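Local coordinates for FrpC operon protein (Neisseria meningitidis, PDB 5EDF) that binds the RTX protein FrpC as its iron-regulated partner and is putatively involved in adhesion, although its wider function remains unknown, at residues T4-P9 against K45-T50; Y32-R37 against I63-K68; S97-V102 against P195-K200. One frame throughout, in Å; residues are numbered along the deposited sequence. Where two conformers were deposited one is given.

Contact 1 (T4-P9 against K45-T50)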
loop_
_atom_site.group_PDB
_atom_site.type_symbol
_atom_site.label_atom_id
_atom_site.label_comp_id
_atom_site.label_asym_id
_atom_site.label_seq_id
_atom_site.Cartn_x
_atom_site.Cartn_y
_atom_site.Cartn_z
ATOM N N THR A 4 9.152 18.680 15.899
ATOM C CA THR A 4 7.881 17.998 15.636
ATOM C C THR A 4 6.803 18.625 16.484
ATOM O O THR A 4 7.071 19.089 17.603
ATOM C CB THR A 4 7.972 16.478 15.930
ATOM O OG1 THR A 4 9.049 15.909 15.175
ATOM C CG2 THR A 4 6.691 15.758 15.553
ATOM N N SER A 5 5.600 18.684 15.931
ATOM C CA SER A 5 4.423 19.230 16.581
ATOM C C SER A 5 3.243 18.306 16.314
ATOM O O SER A 5 3.116 17.771 15.205
ATOM C CB SER A 5 4.093 20.628 16.031
ATOM O OG SER A 5 5.219 21.490 16.077
ATOM N N PHE A 6 2.365 18.173 17.303
ATOM C CA PHE A 6 1.155 17.384 17.170
ATOM C C PHE A 6 -0.055 18.247 17.576
ATOM O O PHE A 6 -0.846 17.889 18.453
ATOM C CB PHE A 6 1.244 16.127 18.022
ATOM C CG PHE A 6 2.371 15.216 17.659
ATOM C CD1 PHE A 6 2.193 14.177 16.761
ATOM C CD2 PHE A 6 3.619 15.402 18.224
ATOM C CE1 PHE A 6 3.247 13.343 16.428
ATOM C CE2 PHE A 6 4.682 14.577 17.889
ATOM C CZ PHE A 6 4.488 13.539 17.001
ATOM N N ASN A 7 -0.177 19.392 16.923
ATOM C CA ASN A 7 -1.142 20.420 17.312
ATOM C C ASN A 7 -2.513 20.290 16.653
ATOM O O ASN A 7 -3.390 21.117 16.904
ATOM C CB ASN A 7 -0.630 21.839 16.941
ATOM C CG ASN A 7 0.708 22.203 17.576
ATOM O OD1 ASN A 7 1.004 21.789 18.689
ATOM N ND2 ASN A 7 1.515 23.018 16.860
ATOM N N ASN A 8 -2.711 19.294 15.793
ATOM C CA ASN A 8 -3.990 19.139 15.084
ATOM C C ASN A 8 -4.955 18.261 15.885
ATOM O O ASN A 8 -4.518 17.339 16.557
ATOM C CB ASN A 8 -3.803 18.569 13.670
ATOM C CG ASN A 8 -3.311 19.601 12.666
ATOM O OD1 ASN A 8 -3.660 20.777 12.725
ATOM N ND2 ASN A 8 -2.489 19.141 11.708
ATOM N N PRO A 9 -6.256 18.556 15.759
ATOM C CA PRO A 9 -7.298 17.791 16.444
ATOM C C PRO A 9 -7.527 16.444 15.778
ATOM O O PRO A 9 -7.175 16.226 14.634
ATOM C CB PRO A 9 -8.521 18.691 16.278
ATOM C CG PRO A 9 -8.319 19.353 14.942
ATOM C CD PRO A 9 -6.836 19.645 14.946
ATOM N N LYS A 45 -4.059 13.644 19.444
ATOM C CA LYS A 45 -3.163 14.713 19.005
ATOM C C LYS A 45 -2.508 14.243 17.715
ATOM O O LYS A 45 -1.891 13.177 17.674
ATOM C CB LYS A 45 -2.106 15.027 20.046
ATOM C CG LYS A 45 -2.683 15.606 21.340
ATOM C CD LYS A 45 -1.594 15.814 22.375
ATOM C CE LYS A 45 -2.150 16.407 23.677
ATOM N NZ LYS A 45 -3.202 15.568 24.365
ATOM N N TRP A 46 -2.659 15.024 16.654
ATOM C CA TRP A 46 -2.246 14.615 15.326
ATOM C C TRP A 46 -1.154 15.526 14.821
ATOM O O TRP A 46 -1.178 16.738 15.071
ATOM C CB TRP A 46 -3.446 14.614 14.363
ATOM C CG TRP A 46 -4.361 13.443 14.583
ATOM C CD1 TRP A 46 -5.096 13.192 15.674
ATOM C CD2 TRP A 46 -4.589 12.345 13.671
ATOM N NE1 TRP A 46 -5.795 11.995 15.540
ATOM C CE2 TRP A 46 -5.482 11.465 14.313
ATOM C CE3 TRP A 46 -4.106 12.011 12.401
ATOM C CZ2 TRP A 46 -5.894 10.271 13.720
ATOM C CZ3 TRP A 46 -4.560 10.816 11.815
ATOM C CH2 TRP A 46 -5.420 10.000 12.471
ATOM N N LEU A 47 -0.233 14.940 14.093
ATOM C CA LEU A 47 0.896 15.640 13.484
ATOM C C LEU A 47 0.403 16.904 12.814
ATOM O O LEU A 47 -0.608 16.900 12.100
ATOM C CB LEU A 47 1.590 14.783 12.412
ATOM C CG LEU A 47 2.945 15.280 11.911
ATOM C CD1 LEU A 47 3.976 15.177 13.013
ATOM C CD2 LEU A 47 3.376 14.464 10.711
ATOM N N SER A 48 1.157 17.988 13.008
ATOM C CA SER A 48 0.858 19.257 12.379
ATOM C C SER A 48 2.101 19.881 11.782
ATOM O O SER A 48 3.203 19.641 12.263
ATOM C CB SER A 48 0.295 20.221 13.424
ATOM O OG SER A 48 1.108 20.334 14.592
ATOM N N ASP A 49 1.936 20.717 10.762
ATOM C CA ASP A 49 3.024 21.606 10.323
ATOM C C ASP A 49 3.513 22.393 11.567
ATOM O O ASP A 49 2.726 22.857 12.395
ATOM C CB ASP A 49 2.501 22.566 9.263
ATOM C CG ASP A 49 2.110 21.884 7.972
ATOM O OD1 ASP A 49 2.761 20.896 7.582
ATOM O OD2 ASP A 49 1.199 22.391 7.302
ATOM N N THR A 50 4.825 22.539 11.688
ATOM C CA THR A 50 5.420 23.225 12.822
ATOM C C THR A 50 5.776 24.669 12.442
ATOM O O THR A 50 6.463 24.880 11.449
ATOM C CB THR A 50 6.689 22.534 13.267
ATOM O OG1 THR A 50 6.360 21.186 13.690
ATOM C CG2 THR A 50 7.357 23.283 14.421
HETATM O O HOH W 1 -0.840 20.804 9.813
#
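Ser48 holds OG between its own backbone N and carbonyl carbon (chi1 52°), a setting that aims the hydroxyl oxygen at the amide of Asn7. On the other segment Asn8 keeps CG beside its backbone N (chi1 -77°), which swings the carboxamide across to Leu47 and Ser48. The first placement yields an almost straight bond from Asn7 N to Ser48 OG, 2.8 Å. The backbone N-H of Ser48 in turn donates to Ser5 O at 3.0 Å, meeting that oxygen from above the carbonyl plane, 41° out of it, so one residue grips the chain just before and just after Phe6. The second placement brings Asn8 ND2 to 3.0 Å from Leu47 O. The other ND2 hydrogen goes to a water that also accepts from Asp49 N; with both N-H groups engaged, the rotation of this buried amide is well defined. Further along, the hydroxyls Ser5 OG and Thr50 OG1 approach to 2.7 Å; Thr50 OG1 is also hydrogen-bonded to Gln3 O, and Tyr56 OH to the backbone N of Ser5. Apolar contact gathers on Leu47, whose CD1 branch lies 3.9 Å from Phe6 CE1 and 3.8 Å from Thr4 CG2, while strand 18-23 and Tyr56 pack against the same leucine. Two backbone bonds connect Asn8 and Trp46: Asn8 N to Trp46 O is 3.1 Å and Trp46 N to Asn8 O is 3.0 Å. They define a single antiparallel, hydrogen-bonded bridge, which attaches the N-terminal segment to strand 45-46, itself paired with strand 39-40. Because Asn7 and Asn8 both stand opposite Trp46, the geometry is that of a classic beta bulge.

Contact 2 (Y32-R37 against I63-K68)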
loop_
_atom_site.group_PDB
_atom_site.type_symbol
_atom_site.label_atom_id
_atom_site.label_comp_id
_atom_site.label_asym_id
_atom_site.label_seq_id
_atom_site.Cartn_x
_atom_site.Cartn_y
_atom_site.Cartn_z
ATOM N N TYR A 32 -4.071 14.979 6.629
ATOM C CA TYR A 32 -3.494 14.446 7.839
ATOM C C TYR A 32 -4.128 13.171 8.320
ATOM O O TYR A 32 -3.498 12.417 9.083
ATOM C CB TYR A 32 -3.427 15.519 8.935
ATOM C CG TYR A 32 -4.665 15.781 9.739
ATOM C CD1 TYR A 32 -5.918 15.986 9.169
ATOM C CD2 TYR A 32 -4.572 15.911 11.118
ATOM C CE1 TYR A 32 -7.034 16.273 9.949
ATOM C CE2 TYR A 32 -5.656 16.207 11.873
ATOM C CZ TYR A 32 -6.894 16.401 11.311
ATOM O OH TYR A 32 -7.993 16.731 12.073
ATOM N N GLY A 33 -5.346 12.863 7.884
ATOM C CA GLY A 33 -5.975 11.614 8.219
ATOM C C GLY A 33 -5.319 10.367 7.677
ATOM O O GLY A 33 -5.624 9.274 8.128
ATOM N N TYR A 34 -4.373 10.525 6.745
ATOM C CA TYR A 34 -3.571 9.400 6.257
ATOM C C TYR A 34 -2.343 9.135 7.113
ATOM O O TYR A 34 -1.558 8.273 6.779
ATOM C CB TYR A 34 -3.123 9.694 4.816
ATOM C CG TYR A 34 -4.263 9.673 3.826
ATOM C CD1 TYR A 34 -4.899 8.483 3.463
ATOM C CD2 TYR A 34 -4.739 10.847 3.269
ATOM C CE1 TYR A 34 -5.960 8.483 2.560
ATOM C CE2 TYR A 34 -5.768 10.828 2.363
ATOM C CZ TYR A 34 -6.377 9.651 2.009
ATOM O OH TYR A 34 -7.443 9.640 1.115
ATOM N N LEU A 35 -2.195 9.870 8.213
ATOM C CA LEU A 35 -0.994 9.832 9.061
ATOM C C LEU A 35 -1.247 9.304 10.466
ATOM O O LEU A 35 -0.665 9.804 11.440
ATOM C CB LEU A 35 -0.331 11.214 9.105
ATOM C CG LEU A 35 0.039 11.815 7.733
ATOM C CD1 LEU A 35 0.384 13.299 7.897
ATOM C CD2 LEU A 35 1.141 11.033 7.045
ATOM N N ALA A 36 -2.061 8.266 10.579
ATOM C CA ALA A 36 -2.454 7.751 11.880
ATOM C C ALA A 36 -1.288 7.316 12.767
ATOM O O ALA A 36 -1.395 7.345 14.014
ATOM C CB ALA A 36 -3.485 6.609 11.744
ATOM N N ARG A 37 -0.173 6.884 12.178
ATOM C CA ARG A 37 0.981 6.523 13.026
ATOM C C ARG A 37 1.688 7.733 13.666
ATOM O O ARG A 37 2.452 7.582 14.636
ATOM C CB ARG A 37 2.015 5.706 12.270
ATOM C CG ARG A 37 1.550 4.339 11.913
ATOM C CD ARG A 37 2.572 3.572 11.104
ATOM N NE ARG A 37 2.242 2.176 10.908
ATOM C CZ ARG A 37 2.549 1.183 11.733
ATOM N NH1 ARG A 37 3.213 1.424 12.868
ATOM N NH2 ARG A 37 2.226 -0.045 11.418
ATOM N N ILE A 63 2.205 6.197 5.289
ATOM C CA ILE A 63 0.779 6.484 5.442
ATOM C C ILE A 63 0.032 5.218 5.818
ATOM O O ILE A 63 0.545 4.104 5.601
ATOM C CB ILE A 63 0.172 7.137 4.177
ATOM C CG1 ILE A 63 0.152 6.197 2.973
ATOM C CG2 ILE A 63 0.876 8.461 3.865
ATOM C CD1 ILE A 63 -0.768 6.700 1.821
ATOM N N SER A 64 -1.160 5.371 6.366
ATOM C CA SER A 64 -1.979 4.239 6.760
ATOM C C SER A 64 -3.369 4.467 6.207
ATOM O O SER A 64 -3.935 5.537 6.342
ATOM C CB SER A 64 -1.965 4.063 8.294
ATOM O OG SER A 64 -0.664 3.910 8.835
ATOM N N VAL A 65 -3.906 3.447 5.547
ATOM C CA VAL A 65 -5.242 3.502 4.967
ATOM C C VAL A 65 -6.135 2.376 5.456
ATOM O O VAL A 65 -5.711 1.217 5.565
ATOM C CB VAL A 65 -5.211 3.483 3.441
ATOM C CG1 VAL A 65 -4.529 4.742 2.852
ATOM C CG2 VAL A 65 -4.485 2.227 2.910
ATOM N N TYR A 66 -7.367 2.726 5.770
ATOM C CA TYR A 66 -8.390 1.743 6.038
ATOM C C TYR A 66 -8.958 1.277 4.708
ATOM O O TYR A 66 -9.284 2.101 3.839
ATOM C CB TYR A 66 -9.504 2.354 6.904
ATOM C CG TYR A 66 -10.736 1.500 7.118
ATOM C CD1 TYR A 66 -10.674 0.315 7.821
ATOM C CD2 TYR A 66 -11.948 1.888 6.622
ATOM C CE1 TYR A 66 -11.790 -0.457 8.030
ATOM C CE2 TYR A 66 -13.073 1.131 6.858
ATOM C CZ TYR A 66 -12.979 -0.045 7.537
ATOM O OH TYR A 66 -14.123 -0.826 7.766
ATOM N N TYR A 67 -9.066 -0.035 4.534
ATOM C CA TYR A 67 -9.656 -0.571 3.299
ATOM C C TYR A 67 -10.990 -1.180 3.632
ATOM O O TYR A 67 -11.166 -1.824 4.662
ATOM C CB TYR A 67 -8.716 -1.536 2.572
ATOM C CG TYR A 67 -8.480 -2.884 3.256
ATOM C CD1 TYR A 67 -9.330 -3.945 3.056
ATOM C CD2 TYR A 67 -7.415 -3.060 4.129
ATOM C CE1 TYR A 67 -9.117 -5.158 3.687
ATOM C CE2 TYR A 67 -7.178 -4.256 4.741
ATOM C CZ TYR A 67 -8.023 -5.317 4.523
ATOM O OH TYR A 67 -7.762 -6.516 5.163
ATOM N N LYS A 68 -11.952 -0.903 2.747
ATOM C CA LYS A 68 -13.351 -1.229 2.990
ATOM C C LYS A 68 -14.049 -1.768 1.750
ATOM O O LYS A 68 -13.898 -1.228 0.656
ATOM C CB LYS A 68 -14.047 0.061 3.451
ATOM C CG LYS A 68 -15.471 -0.068 3.843
ATOM C CD LYS A 68 -16.037 1.254 4.308
ATOM C CE LYS A 68 -16.361 2.229 3.189
ATOM N NZ LYS A 68 -17.104 3.432 3.693
HETATM O O HOH W 2 0.491 6.456 9.323
#
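Ile63 lies against the carbonyl oxygen of Tyr34 with CA and CB, Ile63 CA being 3.2 Å from Tyr34 O in a CA-H...O contact. Its CG2 branch reaches across to Leu35 CD2 at 4.1 Å. Leu218 of helix 205-224 touches both Tyr34 and Ile63, so this part of the contact is covered by that helix. Ser64 follows, and its N donates to Tyr34 O at 3.0 Å with an N-H...O angle of 161°. The backbones of Ile63 and Val65 bond to Ile101 and Asp99 of strand 98-105; the short 3-10 segment that includes Tyr34 therefore docks on the other edge of strand 61-70, within the large antiparallel sheet. Ser64 OG lies beside the aliphatic part of Arg37, 3.8 Å from CG, and receives a proton from a water that accepts from Arg37 N. Asp100 is the shared polar partner beyond the two segments, hydrogen-bonded to Ser64 OG and salt-bridged to Arg37 NE. At Val65, CG1 stands beside the backbone N (chi1 -65°), a position from which it meets the edge of the Tyr34 ring, 3.8 Å from CD1 and near the ring plane.

Contact 3 (S97-V102 against P195-K200)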
loop_
_atom_site.group_PDB
_atom_site.type_symbol
_atom_site.label_atom_id
_atom_site.label_comp_id
_atom_site.label_asym_id
_atom_site.label_seq_id
_atom_site.Cartn_x
_atom_site.Cartn_y
_atom_site.Cartn_z
ATOM N N SER A 97 -8.082 -3.879 9.609
ATOM C CA SER A 97 -8.009 -3.735 8.151
ATOM C C SER A 97 -7.456 -2.380 7.776
ATOM O O SER A 97 -8.117 -1.571 7.134
ATOM C CB SER A 97 -9.378 -3.950 7.508
ATOM O OG SER A 97 -10.312 -3.012 7.987
ATOM N N VAL A 98 -6.230 -2.135 8.226
ATOM C CA VAL A 98 -5.518 -0.907 7.961
ATOM C C VAL A 98 -4.152 -1.300 7.410
ATOM O O VAL A 98 -3.368 -1.994 8.082
ATOM C CB VAL A 98 -5.390 -0.039 9.224
ATOM C CG1 VAL A 98 -4.502 1.168 8.941
ATOM C CG2 VAL A 98 -6.791 0.395 9.763
ATOM N N ASP A 99 -3.876 -0.818 6.197
ATOM C CA ASP A 99 -2.630 -1.118 5.500
ATOM C C ASP A 99 -1.664 0.063 5.595
ATOM O O ASP A 99 -2.086 1.226 5.603
ATOM C CB ASP A 99 -2.918 -1.414 4.023
ATOM C CG ASP A 99 -3.758 -2.631 3.803
ATOM O OD1 ASP A 99 -3.698 -3.582 4.597
ATOM O OD2 ASP A 99 -4.490 -2.659 2.768
ATOM N N ASP A 100 -0.370 -0.233 5.637
ATOM C CA ASP A 100 0.685 0.769 5.626
ATOM C C ASP A 100 1.300 0.870 4.260
ATOM O O ASP A 100 1.576 -0.159 3.621
ATOM C CB ASP A 100 1.754 0.409 6.639
ATOM C CG ASP A 100 1.246 0.521 8.053
ATOM O OD1 ASP A 100 0.887 1.628 8.455
ATOM O OD2 ASP A 100 1.245 -0.521 8.735
ATOM N N ILE A 101 1.530 2.077 3.788
ATOM C CA ILE A 101 2.124 2.308 2.480
ATOM C C ILE A 101 3.357 3.169 2.665
ATOM O O ILE A 101 3.265 4.271 3.220
ATOM C CB ILE A 101 1.107 2.957 1.497
ATOM C CG1 ILE A 101 -0.123 2.047 1.319
ATOM C CG2 ILE A 101 1.825 3.275 0.176
ATOM C CD1 ILE A 101 -1.295 2.721 0.661
ATOM N N VAL A 102 4.518 2.651 2.270
ATOM C CA VAL A 102 5.792 3.321 2.507
ATOM C C VAL A 102 6.227 4.024 1.233
ATOM O O VAL A 102 6.408 3.396 0.188
ATOM C CB VAL A 102 6.840 2.358 3.040
ATOM C CG1 VAL A 102 8.194 3.072 3.217
ATOM C CG2 VAL A 102 6.402 1.740 4.353
ATOM N N PRO A 195 -0.875 -4.856 0.937
ATOM C CA PRO A 195 -2.278 -4.513 1.054
ATOM C C PRO A 195 -3.157 -5.651 1.553
ATOM O O PRO A 195 -2.744 -6.817 1.567
ATOM C CB PRO A 195 -2.670 -4.191 -0.381
ATOM C CG PRO A 195 -1.841 -5.159 -1.161
ATOM C CD PRO A 195 -0.523 -5.239 -0.439
ATOM N N PHE A 196 -4.400 -5.320 1.886
ATOM C CA PHE A 196 -5.371 -6.335 2.264
ATOM C C PHE A 196 -4.859 -7.223 3.407
ATOM O O PHE A 196 -5.035 -8.447 3.388
ATOM C CB PHE A 196 -5.733 -7.199 1.046
ATOM C CG PHE A 196 -6.439 -6.493 -0.070
ATOM C CD1 PHE A 196 -7.743 -6.093 0.088
ATOM C CD2 PHE A 196 -5.834 -6.334 -1.334
ATOM C CE1 PHE A 196 -8.452 -5.541 -0.964
ATOM C CE2 PHE A 196 -6.544 -5.770 -2.380
ATOM C CZ PHE A 196 -7.830 -5.386 -2.197
ATOM N N ILE A 197 -4.221 -6.617 4.411
ATOM C CA ILE A 197 -3.458 -7.419 5.390
ATOM C C ILE A 197 -4.299 -8.397 6.202
ATOM O O ILE A 197 -3.772 -9.412 6.669
ATOM C CB ILE A 197 -2.639 -6.568 6.393
ATOM C CG1 ILE A 197 -3.512 -5.550 7.135
ATOM C CG2 ILE A 197 -1.518 -5.875 5.693
ATOM C CD1 ILE A 197 -2.897 -5.078 8.438
ATOM N N ARG A 198 -5.586 -8.112 6.384
ATOM C CA ARG A 198 -6.445 -9.042 7.130
ATOM C C ARG A 198 -7.188 -10.053 6.253
ATOM O O ARG A 198 -7.905 -10.924 6.773
ATOM C CB ARG A 198 -7.481 -8.296 7.968
ATOM C CG ARG A 198 -6.861 -7.318 8.986
ATOM C CD ARG A 198 -6.375 -7.991 10.254
ATOM N NE ARG A 198 -5.114 -8.705 10.086
ATOM C CZ ARG A 198 -3.900 -8.203 10.325
ATOM N NH1 ARG A 198 -3.749 -6.947 10.737
ATOM N NH2 ARG A 198 -2.820 -8.963 10.135
ATOM N N GLU A 199 -7.054 -9.968 4.948
ATOM C CA GLU A 199 -7.751 -10.906 4.084
ATOM C C GLU A 199 -6.953 -12.199 3.882
ATOM O O GLU A 199 -5.788 -12.170 3.471
ATOM C CB GLU A 199 -8.009 -10.264 2.713
ATOM C CG GLU A 199 -8.665 -8.883 2.749
ATOM C CD GLU A 199 -9.878 -8.838 3.655
ATOM O OE1 GLU A 199 -10.896 -9.516 3.316
ATOM O OE2 GLU A 199 -9.825 -8.212 4.747
ATOM N N LYS A 200 -7.577 -13.335 4.145
ATOM C CA LYS A 200 -6.936 -14.637 3.932
ATOM C C LYS A 200 -7.386 -15.269 2.607
ATOM O O LYS A 200 -6.699 -16.139 2.045
ATOM C CB LYS A 200 -7.257 -15.582 5.111
ATOM C CG LYS A 200 -6.816 -15.094 6.499
ATOM C CD LYS A 200 -7.259 -16.064 7.611
ATOM C CE LYS A 200 -8.763 -15.985 7.865
ATOM N NZ LYS A 200 -9.221 -14.619 8.287
#
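Hydrogen bonding rests on Asp99, whose carboxylate takes two successive backbone amides from the loop. Phe196 N lies 2.8 Å from Asp99 OD2, and Ile197 N lies 3.1 Å from Asp99 OD1. Both oxygens are met on their syn sides, but the amides are out of the carboxylate plane, by 34° at OD2 and 17° at OD1, so the two amides do not lie flat with the carboxylate. Tyr211 OH of helix 205-224 bonds to OD2 as well, so that oxygen is gripped twice. Phe196 has a left-handed backbone (phi 54°) and opens a type I beta turn, closed by Glu199 N to Phe196 O at 3.0 Å. In the antiparallel sheet, strand 98-105 lies between strands 61-70 and 189-193, and the segment 195-200 is where the chain leaves strand 189-193 on its way to the C-terminal helix. Van der Waals contacts flank the bonds. Pro195 CA rests 3.4 Å from Asp99 OD2, and Arg198 CG lies 3.7 Å from Ser97 N. Ile197 slides past Asp99 in the opposite direction, with CB and CG1 against Asp99 OD1; because a second conformer was modelled, the placing of CD1 near Val98 O is doubtful.

Contacts 1 and 2 have centres 15 Å apart and interleave along the chain, in the order 4-9, 32-37, 45-50, 63-68; contact 3 follows them in series. Contacts 1 and 2 touch, with Tyr32 OH bonded to Pro9 O and the Trp46 ring packed on Ala36. Contacts 2 and 3, with centres 11 Å apart, meet on the nine-stranded antiparallel sheet, where strands 61-70 and 98-105 are neighbours, and Tyr67 OH reaches Glu199 OE2. Contacts 1 and 3 do not touch, their nearest atoms being about 10 Å apart. Contact 2 thus connects the peripheral N-terminal region to the central sheet, and contact 3 ties that sheet to the loop before helix 205-224.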